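Local structure of hypothetical protein EF2904 (Enterococcus faecalis, 2AZ4) at residues Ser91-Asp96 / Lys117-Ser122; Asp128-Ser133 / Asn139-Met144; Ala263-Phe268 / Ala287-Val292. The protein is of unknown function but binds two zinc ions in a metallo-beta-lactamase fold and may act as an RNA-binding exonuclease. All coordinates share one frame; numbering follows the deposited sequence.

Contact 1: residues Ser91-Asp96 / Lys117-Ser122; sequences SHAHLD and KMILNS. With ZN (zinc ion), chain C; ZN (zinc ion), chain D.
Ala93 points its methyl group at helix 114-123, where Ile119 and Leu120 receive it with one branch each. CB of Ala93 lies 3.6 Å from CG2 of Ile119 and 3.9 Å from CD1 of Leu120. In Ile119 the branch that touches is CG2, set anti to the backbone N; CG1 (chi1 -64°) carries CD1 off toward Leu288 of helix 283-293. Leu120 reaches in with CD1, which also rests 3.4 Å from the carbonyl O of Ala93, an oxygen hydrogen-bonded to Ser98 OG.

The residues flanking Ala93 turn to the metals instead. His92 and His94, with Asp96, belong to the HxHxDH motif of the metallo-beta-lactamase fold, which His97 completes. His92 binds one zinc through NE2 at 2.3 Å, and its other nitrogen, ND1, donates to Ser91 OG at 2.6 Å. That oxygen lies only 6° out of the imidazole plane, so the bond should restrict rotation of the ring about CB-CG. His94, at the N-cap position of helix 95-98, uses the opposite choice and binds the same zinc through ND1. Asp96 gives OD2 to the second zinc and accepts from water 1 through OD1 (2.5 Å). His167 and Asp189 complete the protein ligands of the first zinc; His97, Asp189 and His404 join Asp96 at the second.

Water 1 lies 2.3 Å from each zinc, bridging two metals 3.5 Å apart. The apolar grip on Ala93 thus backs the ligand loop from the side remote from the metals, and the bridging solvent, probably activated by both zincs, is consistent with the nucleophile of a two-metal hydrolase.

Contact 2: residues Asp128-Ser133 / Asn139-Met144; sequences DFLIPS and NFTREM
Leu130 and Ser133 face Thr141 and Phe140 across two extended limbs of one irregular loop, the connection in this metallo-beta-lactamase fold between helix 114-123 and strand 145-147. From Leu130 to Ser133 and from Phe140 to Met144 the backbone has phi/psi values of extended chain, yet neither limb is a regular strand. The separation explains why they do not pair directly: CA of Leu130 is 7.8 Å from CA of Thr141, and N of Ser133 is 5.4 Å from O of Phe140. Water 4 fills that polar step, accepting from Ser133 N at 2.9 Å and donating to Phe140 O at 3.1 Å.

The closest side-chain approach is between Leu130 and Thr141, which cross at about a right angle. CD1 of Leu130 meets CG2 of Thr141 at 3.7 Å. Leu130 has its CG anti to the carbonyl carbon and a fully extended chi2, which carries CD1 outward across the gap. Thr141 sets CG2 anti to its own N, leaving OG1 to take a bond from Asn124 ND2. Because Asn124 OD1 also accepts from the backbone N of Phe129 and of Leu130, this single amide ties the two limbs together. Further along, CB of Ser133 approaches CD2 of Phe140 loosely, at 4.5 Å and obliquely to the ring.

The end of Arg142 leads away from the other limb toward the chain that runs into strand 110-113, where NH2 donates to the carbonyl oxygens of Leu104 and Val108. Its NH1 donates to Glu143 O, the next carbonyl along its own chain, at 3.0 Å with an N-H...O angle of 170°; the oxygen lies 2° out of the guanidinium plane, whereas the nitrogen is tilted 28° from the carbonyl plane.

Contact 3: residues Ala263-Phe268 / Ala287-Val292; sequences ANVERF and ALLLEV
Val265 makes the apolar contacts here, dividing its two methyl groups between Leu288 and Leu289. With CG1 anti to the backbone N (chi1 -163°), that methyl meets CD1 of Leu289 at 3.7 Å, the two side chains running past each other in opposite directions. CG2, on the other branch, comes within 4.1 Å of CD2 of Leu288. The CA atoms of Val265, the first residue of helix 265-274, and Leu289 are 6.6 Å apart, the nearest pair of the two segments.

The polar interactions belong to the start of helix 265-274. Asn264 is its N-cap, and OD1 takes a weak bond from Arg267 N at 3.3 Å, bent to 148°. Asn264 is also the centre of an inverse gamma turn, closed by a weak bond from Val265 N to Ala263 O. Arg267 forms salt bridges with Glu237 and Asp349.

Strand 278-282 of a six-stranded parallel sheet lies in sequence between these two helices, in an alpha/beta unit inserted between strands 212-216 and 399-403, consistent with the beta-CASP domain of RNase J-like relatives. On the metallo-beta-lactamase side, Ile119 of helix 114-123 packs against both Ala263 and Val265, while Leu288 of helix 283-293 touches Ser122.

Overall arrangement
Helix segment 117-122 joins all three sites. Contacts 1 and 2 have centres 10 Å apart and are linked by a probable hydrogen bond of 2.9 Å from Lys117 NZ to Met144 O; Phe129 also packs on Leu95 and on the carbonyl of Ala93. Contacts 1 and 3, centred 12 Å apart, meet through Ile119, whose CG2 lies 3.7 Å from Ala263 CB and whose CD1 lies 3.8 Å from Leu288 CD1. Contacts 2 and 3 do not touch, their nearest atoms being about 7 Å apart. Only contact 1 supplies zinc ligands: the side chains of Leu130 and Val265 each lie about 13 Å from a zinc, placing contacts 2 and 3 in outer layers around the metal loop.

Contact 1: residues Ser91-Asp96 / Lys117-Ser122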
loop_
_atom_site.group_PDB
_atom_site.type_symbol
_atom_site.label_atom_id
_atom_site.label_comp_id
_atom_site.label_asym_id
_atom_site.label_seq_id
_atom_site.Cartn_x
_atom_site.Cartn_y
_atom_site.Cartn_z
ATOM N N SER A 91 -0.577 -4.738 7.371
ATOM C CA SER A 91 0.691 -4.038 7.288
ATOM C C SER A 91 0.486 -2.595 6.823
ATOM O O SER A 91 1.084 -1.690 7.378
ATOM C CB SER A 91 1.701 -4.786 6.381
ATOM O OG SER A 91 1.452 -4.643 4.981
ATOM N N HIS A 92 -0.337 -2.409 5.796
ATOM C CA HIS A 92 -0.629 -1.093 5.238
ATOM C C HIS A 92 -1.878 -1.119 4.336
ATOM O O HIS A 92 -2.443 -2.184 4.055
ATOM C CB HIS A 92 0.595 -0.492 4.514
ATOM C CG HIS A 92 1.033 -1.256 3.295
ATOM N ND1 HIS A 92 1.419 -2.579 3.337
ATOM C CD2 HIS A 92 1.165 -0.874 2.001
ATOM C CE1 HIS A 92 1.791 -2.973 2.131
ATOM N NE2 HIS A 92 1.627 -1.964 1.298
ATOM N N ALA A 93 -2.286 0.058 3.863
ATOM C CA ALA A 93 -3.555 0.249 3.161
ATOM C C ALA A 93 -3.656 -0.261 1.707
ATOM O O ALA A 93 -4.777 -0.481 1.191
ATOM C CB ALA A 93 -3.960 1.716 3.227
ATOM N N HIS A 94 -2.515 -0.442 1.052
ATOM C CA HIS A 94 -2.513 -0.819 -0.361
ATOM C C HIS A 94 -3.458 -1.972 -0.662
ATOM O O HIS A 94 -3.623 -2.880 0.145
ATOM C CB HIS A 94 -1.080 -1.076 -0.872
ATOM C CG HIS A 94 -0.302 0.184 -1.095
ATOM N ND1 HIS A 94 1.071 0.214 -1.174
ATOM C CD2 HIS A 94 -0.713 1.463 -1.279
ATOM C CE1 HIS A 94 1.482 1.454 -1.372
ATOM N NE2 HIS A 94 0.420 2.235 -1.441
ATOM N N LEU A 95 -4.090 -1.904 -1.828
ATOM C CA LEU A 95 -5.152 -2.835 -2.223
ATOM C C LEU A 95 -4.772 -4.332 -2.104
ATOM O O LEU A 95 -5.595 -5.171 -1.665
ATOM C CB LEU A 95 -5.560 -2.519 -3.676
ATOM C CG LEU A 95 -6.832 -3.133 -4.262
ATOM C CD1 LEU A 95 -8.091 -2.679 -3.492
ATOM C CD2 LEU A 95 -6.945 -2.817 -5.766
ATOM N N ASP A 96 -3.529 -4.633 -2.497
ATOM C CA ASP A 96 -2.998 -6.004 -2.540
ATOM C C ASP A 96 -2.733 -6.569 -1.143
ATOM O O ASP A 96 -2.385 -7.744 -1.005
ATOM C CB ASP A 96 -1.761 -6.110 -3.465
ATOM C CG ASP A 96 -0.620 -5.166 -3.061
ATOM O OD1 ASP A 96 -0.884 -3.950 -2.836
ATOM O OD2 ASP A 96 0.555 -5.625 -2.982
ATOM N N LYS A 117 -5.544 3.018 9.038
ATOM C CA LYS A 117 -7.004 3.076 9.175
ATOM C C LYS A 117 -7.617 4.359 8.548
ATOM O O LYS A 117 -8.615 4.278 7.809
ATOM C CB LYS A 117 -7.391 2.905 10.651
ATOM C CG LYS A 117 -8.894 2.980 10.936
ATOM C CD LYS A 117 -9.138 2.980 12.429
ATOM C CE LYS A 117 -10.601 3.303 12.701
ATOM N NZ LYS A 117 -11.017 3.038 14.110
ATOM N N MET A 118 -7.014 5.524 8.840
ATOM C CA MET A 118 -7.396 6.801 8.220
ATOM C C MET A 118 -7.330 6.750 6.696
ATOM O O MET A 118 -8.293 7.135 6.019
ATOM C CB MET A 118 -6.486 7.951 8.679
ATOM C CG MET A 118 -6.653 8.344 10.125
ATOM S SD MET A 118 -5.509 9.614 10.753
ATOM C CE MET A 118 -6.587 9.962 12.082
ATOM N N ILE A 119 -6.160 6.354 6.172
ATOM C CA ILE A 119 -5.928 6.211 4.720
ATOM C C ILE A 119 -7.005 5.353 4.043
ATOM O O ILE A 119 -7.634 5.761 3.066
ATOM C CB ILE A 119 -4.480 5.645 4.436
ATOM C CG1 ILE A 119 -3.390 6.617 4.913
ATOM C CG2 ILE A 119 -4.252 5.302 2.955
ATOM C CD1 ILE A 119 -3.600 8.036 4.458
ATOM N N LEU A 120 -7.221 4.167 4.590
ATOM C CA LEU A 120 -8.091 3.173 4.003
ATOM C C LEU A 120 -9.517 3.699 3.934
ATOM O O LEU A 120 -10.188 3.567 2.898
ATOM C CB LEU A 120 -8.038 1.918 4.869
ATOM C CG LEU A 120 -8.129 0.501 4.323
ATOM C CD1 LEU A 120 -7.635 0.344 2.866
ATOM C CD2 LEU A 120 -7.363 -0.408 5.274
ATOM N N ASN A 121 -9.970 4.308 5.031
ATOM C CA ASN A 121 -11.329 4.825 5.096
ATOM C C ASN A 121 -11.558 5.927 4.045
ATOM O O ASN A 121 -12.661 6.081 3.535
ATOM C CB ASN A 121 -11.669 5.306 6.509
ATOM C CG ASN A 121 -12.244 4.204 7.367
ATOM O OD1 ASN A 121 -11.553 3.614 8.172
ATOM N ND2 ASN A 121 -13.507 3.893 7.162
ATOM N N SER A 122 -10.497 6.664 3.724
ATOM C CA SER A 122 -10.517 7.668 2.663
ATOM C C SER A 122 -10.423 7.033 1.271
ATOM O O SER A 122 -11.203 7.379 0.375
ATOM C CB SER A 122 -9.371 8.657 2.866
ATOM O OG SER A 122 -9.280 9.564 1.789
HETATM ZN ZN ZN C . 2.528 -1.545 -0.767
HETATM ZN ZN ZN D . 2.402 -4.903 -1.797
HETATM O O HOH W 1 1.227 -2.907 -2.108
HETATM O O HOH W 2 3.206 -1.504 -2.853
HETATM O O HOH W 3 3.368 -4.072 -3.761
#

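Contact 2: residues Asp128-Ser133 / Asn139-Met144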
loop_
_atom_site.group_PDB
_atom_site.type_symbol
_atom_site.label_atom_id
_atom_site.label_comp_id
_atom_site.label_asym_id
_atom_site.label_seq_id
_atom_site.Cartn_x
_atom_site.Cartn_y
_atom_site.Cartn_z
ATOM N N ASP A 128 -15.496 1.805 -3.851
ATOM C CA ASP A 128 -14.979 1.117 -5.025
ATOM C C ASP A 128 -13.509 0.716 -4.886
ATOM O O ASP A 128 -12.873 0.309 -5.868
ATOM C CB ASP A 128 -15.169 1.980 -6.281
ATOM C CG ASP A 128 -14.549 3.346 -6.137
ATOM O OD1 ASP A 128 -14.004 3.633 -5.042
ATOM O OD2 ASP A 128 -14.608 4.127 -7.116
ATOM N N PHE A 129 -12.976 0.849 -3.672
ATOM C CA PHE A 129 -11.609 0.440 -3.368
ATOM C C PHE A 129 -11.626 -0.966 -2.773
ATOM O O PHE A 129 -11.069 -1.897 -3.361
ATOM C CB PHE A 129 -10.934 1.441 -2.421
ATOM C CG PHE A 129 -9.462 1.152 -2.171
ATOM C CD1 PHE A 129 -8.495 1.448 -3.140
ATOM C CD2 PHE A 129 -9.048 0.602 -0.962
ATOM C CE1 PHE A 129 -7.139 1.185 -2.908
ATOM C CE2 PHE A 129 -7.686 0.340 -0.716
ATOM C CZ PHE A 129 -6.732 0.632 -1.688
ATOM N N LEU A 130 -12.290 -1.114 -1.626
ATOM C CA LEU A 130 -12.469 -2.416 -0.984
ATOM C C LEU A 130 -13.745 -3.140 -1.448
ATOM O O LEU A 130 -14.758 -2.499 -1.737
ATOM C CB LEU A 130 -12.553 -2.236 0.534
ATOM C CG LEU A 130 -11.463 -1.473 1.284
ATOM C CD1 LEU A 130 -11.928 -1.222 2.776
ATOM C CD2 LEU A 130 -10.087 -2.182 1.230
ATOM N N ILE A 131 -13.703 -4.471 -1.480
ATOM C CA ILE A 131 -14.899 -5.270 -1.721
ATOM C C ILE A 131 -15.948 -4.894 -0.659
ATOM O O ILE A 131 -15.647 -4.948 0.527
ATOM C CB ILE A 131 -14.586 -6.771 -1.620
ATOM C CG1 ILE A 131 -13.698 -7.234 -2.777
ATOM C CG2 ILE A 131 -15.865 -7.588 -1.592
ATOM C CD1 ILE A 131 -12.994 -8.587 -2.491
ATOM N N PRO A 132 -17.162 -4.492 -1.082
ATOM C CA PRO A 132 -18.182 -4.134 -0.095
ATOM C C PRO A 132 -18.684 -5.350 0.649
ATOM O O PRO A 132 -18.720 -6.442 0.078
ATOM C CB PRO A 132 -19.341 -3.585 -0.951
ATOM C CG PRO A 132 -18.794 -3.405 -2.330
ATOM C CD PRO A 132 -17.650 -4.338 -2.467
ATOM N N SER A 133 -19.080 -5.176 1.902
ATOM C CA SER A 133 -19.828 -6.212 2.565
ATOM C C SER A 133 -21.243 -6.216 1.972
ATOM O O SER A 133 -21.859 -5.155 1.886
ATOM C CB SER A 133 -19.935 -5.923 4.054
ATOM O OG SER A 133 -20.788 -6.890 4.649
ATOM N N ASN A 139 -20.020 1.881 0.513
ATOM C CA ASN A 139 -18.821 2.537 1.049
ATOM C C ASN A 139 -18.504 2.269 2.541
ATOM O O ASN A 139 -17.607 2.905 3.118
ATOM C CB ASN A 139 -18.850 4.037 0.750
ATOM C CG ASN A 139 -19.973 4.754 1.476
ATOM O OD1 ASN A 139 -20.759 4.146 2.225
ATOM N ND2 ASN A 139 -20.050 6.060 1.267
ATOM N N PHE A 140 -19.234 1.342 3.161
ATOM C CA PHE A 140 -18.880 0.863 4.500
ATOM C C PHE A 140 -17.460 0.261 4.555
ATOM O O PHE A 140 -17.080 -0.524 3.687
ATOM C CB PHE A 140 -19.899 -0.171 4.950
ATOM C CG PHE A 140 -19.513 -0.938 6.193
ATOM C CD1 PHE A 140 -19.918 -0.499 7.446
ATOM C CD2 PHE A 140 -18.771 -2.114 6.099
ATOM C CE1 PHE A 140 -19.601 -1.219 8.596
ATOM C CE2 PHE A 140 -18.442 -2.834 7.236
ATOM C CZ PHE A 140 -18.858 -2.391 8.490
ATOM N N THR A 141 -16.696 0.635 5.579
ATOM C CA THR A 141 -15.432 -0.037 5.883
ATOM C C THR A 141 -15.549 -0.613 7.285
ATOM O O THR A 141 -15.956 0.091 8.208
ATOM C CB THR A 141 -14.236 0.906 5.823
ATOM O OG1 THR A 141 -14.155 1.505 4.524
ATOM C CG2 THR A 141 -12.954 0.146 6.092
ATOM N N ARG A 142 -15.212 -1.889 7.439
ATOM C CA ARG A 142 -15.312 -2.555 8.736
ATOM C C ARG A 142 -14.366 -1.958 9.794
ATOM O O ARG A 142 -13.432 -1.197 9.461
ATOM C CB ARG A 142 -15.153 -4.078 8.580
ATOM C CG ARG A 142 -13.710 -4.576 8.310
ATOM C CD ARG A 142 -12.994 -4.884 9.626
ATOM N NE ARG A 142 -13.328 -6.213 10.046
ATOM C CZ ARG A 142 -13.182 -6.754 11.243
ATOM N NH1 ARG A 142 -12.703 -6.097 12.294
ATOM N NH2 ARG A 142 -13.548 -8.019 11.362
ATOM N N GLU A 143 -14.649 -2.253 11.063
ATOM C CA GLU A 143 -13.872 -1.710 12.186
ATOM C C GLU A 143 -12.390 -2.107 12.098
ATOM O O GLU A 143 -12.073 -3.254 11.740
ATOM C CB GLU A 143 -14.443 -2.205 13.531
ATOM C CG GLU A 143 -15.881 -1.783 13.810
ATOM C CD GLU A 143 -16.455 -2.356 15.110
ATOM O OE1 GLU A 143 -15.751 -3.101 15.824
ATOM O OE2 GLU A 143 -17.629 -2.042 15.411
ATOM N N MET A 144 -11.507 -1.158 12.425
ATOM C CA MET A 144 -10.074 -1.416 12.604
ATOM C C MET A 144 -9.681 -0.816 13.945
ATOM O O MET A 144 -10.095 0.297 14.276
ATOM C CB MET A 144 -9.242 -0.745 11.482
ATOM C CG MET A 144 -9.335 -1.479 10.126
ATOM S SD MET A 144 -8.464 -0.672 8.802
ATOM C CE MET A 144 -9.809 0.188 8.031
HETATM O O HOH W 4 -19.222 -2.386 2.514
#

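Contact 3: residues Ala263-Phe268 / Ala287-Val292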
loop_
_atom_site.group_PDB
_atom_site.type_symbol
_atom_site.label_atom_id
_atom_site.label_comp_id
_atom_site.label_asym_id
_atom_site.label_seq_id
_atom_site.Cartn_x
_atom_site.Cartn_y
_atom_site.Cartn_z
ATOM N N ALA A 263 -2.565 7.413 -0.903
ATOM C CA ALA A 263 -1.925 6.787 0.257
ATOM C C ALA A 263 -0.530 7.364 0.565
ATOM O O ALA A 263 -0.051 7.250 1.694
ATOM C CB ALA A 263 -1.881 5.253 0.106
ATOM N N ASN A 264 0.110 7.989 -0.425
ATOM C CA ASN A 264 1.409 8.656 -0.188
ATOM C C ASN A 264 1.242 10.078 0.325
ATOM O O ASN A 264 1.630 11.058 -0.332
ATOM C CB ASN A 264 2.304 8.637 -1.440
ATOM C CG ASN A 264 3.765 8.763 -1.095
ATOM O OD1 ASN A 264 4.124 9.248 -0.014
ATOM N ND2 ASN A 264 4.629 8.322 -2.008
ATOM N N VAL A 265 0.688 10.192 1.528
ATOM C CA VAL A 265 0.287 11.488 2.068
ATOM C C VAL A 265 1.508 12.377 2.298
ATOM O O VAL A 265 1.450 13.582 2.096
ATOM C CB VAL A 265 -0.510 11.345 3.369
ATOM C CG1 VAL A 265 -1.247 12.633 3.654
ATOM C CG2 VAL A 265 -1.562 10.239 3.243
ATOM N N GLU A 266 2.620 11.767 2.700
ATOM C CA GLU A 266 3.837 12.535 2.967
ATOM C C GLU A 266 4.453 13.157 1.733
ATOM O O GLU A 266 5.096 14.196 1.840
ATOM C CB GLU A 266 4.882 11.679 3.674
ATOM C CG GLU A 266 4.728 11.618 5.174
ATOM C CD GLU A 266 6.008 11.125 5.840
ATOM O OE1 GLU A 266 6.944 11.941 6.026
ATOM O OE2 GLU A 266 6.085 9.919 6.131
ATOM N N ARG A 267 4.314 12.512 0.575
ATOM C CA ARG A 267 4.767 13.135 -0.661
ATOM C C ARG A 267 3.952 14.409 -0.917
ATOM O O ARG A 267 4.520 15.451 -1.231
ATOM C CB ARG A 267 4.691 12.184 -1.866
ATOM C CG ARG A 267 5.161 12.833 -3.173
ATOM C CD ARG A 267 5.169 11.884 -4.390
ATOM N NE ARG A 267 6.009 10.703 -4.172
ATOM C CZ ARG A 267 6.090 9.677 -5.022
ATOM N NH1 ARG A 267 5.410 9.710 -6.164
ATOM N NH2 ARG A 267 6.847 8.617 -4.733
ATOM N N PHE A 268 2.627 14.334 -0.772
ATOM C CA PHE A 268 1.792 15.548 -0.905
ATOM C C PHE A 268 2.205 16.628 0.079
ATOM O O PHE A 268 2.426 17.781 -0.318
ATOM C CB PHE A 268 0.316 15.214 -0.758
ATOM C CG PHE A 268 -0.267 14.569 -1.970
ATOM C CD1 PHE A 268 -0.793 15.360 -3.017
ATOM C CD2 PHE A 268 -0.279 13.172 -2.102
ATOM C CE1 PHE A 268 -1.359 14.766 -4.157
ATOM C CE2 PHE A 268 -0.832 12.564 -3.253
ATOM C CZ PHE A 268 -1.381 13.358 -4.280
ATOM N N ALA A 287 -8.630 16.978 2.404
ATOM C CA ALA A 287 -9.283 16.531 3.627
ATOM C C ALA A 287 -8.481 15.448 4.352
ATOM O O ALA A 287 -8.376 15.476 5.585
ATOM C CB ALA A 287 -10.699 16.038 3.331
ATOM N N LEU A 288 -7.960 14.484 3.586
ATOM C CA LEU A 288 -7.065 13.437 4.108
ATOM C C LEU A 288 -5.817 14.049 4.761
ATOM O O LEU A 288 -5.383 13.638 5.842
ATOM C CB LEU A 288 -6.628 12.479 2.979
ATOM C CG LEU A 288 -5.808 11.240 3.405
ATOM C CD1 LEU A 288 -6.479 10.446 4.565
ATOM C CD2 LEU A 288 -5.555 10.342 2.185
ATOM N N LEU A 289 -5.236 15.027 4.083
ATOM C CA LEU A 289 -4.064 15.717 4.606
ATOM C C LEU A 289 -4.347 16.392 5.936
ATOM O O LEU A 289 -3.495 16.404 6.859
ATOM C CB LEU A 289 -3.638 16.779 3.616
ATOM C CG LEU A 289 -2.255 17.329 3.857
ATOM C CD1 LEU A 289 -1.230 16.352 3.330
ATOM C CD2 LEU A 289 -2.153 18.621 3.116
ATOM N N LEU A 290 -5.534 16.980 6.021
ATOM C CA LEU A 290 -5.972 17.675 7.220
ATOM C C LEU A 290 -6.154 16.638 8.319
ATOM O O LEU A 290 -5.709 16.838 9.435
ATOM C CB LEU A 290 -7.277 18.446 6.967
ATOM C CG LEU A 290 -7.983 19.122 8.161
ATOM C CD1 LEU A 290 -7.069 20.151 8.861
ATOM C CD2 LEU A 290 -9.290 19.770 7.712
ATOM N N GLU A 291 -6.766 15.510 7.977
ATOM C CA GLU A 291 -7.039 14.468 8.959
ATOM C C GLU A 291 -5.758 13.852 9.545
ATOM O O GLU A 291 -5.626 13.722 10.762
ATOM C CB GLU A 291 -7.916 13.375 8.340
ATOM C CG GLU A 291 -8.371 12.365 9.371
ATOM C CD GLU A 291 -9.085 11.192 8.758
ATOM O OE1 GLU A 291 -9.317 11.225 7.533
ATOM O OE2 GLU A 291 -9.403 10.234 9.502
ATOM N N VAL A 292 -4.815 13.516 8.666
ATOM C CA VAL A 292 -3.560 12.863 9.031
ATOM C C VAL A 292 -2.511 13.811 9.660
ATOM O O VAL A 292 -1.867 13.457 10.649
ATOM C CB VAL A 292 -2.962 12.096 7.788
ATOM C CG1 VAL A 292 -1.581 11.551 8.084
ATOM C CG2 VAL A 292 -3.871 10.943 7.387
#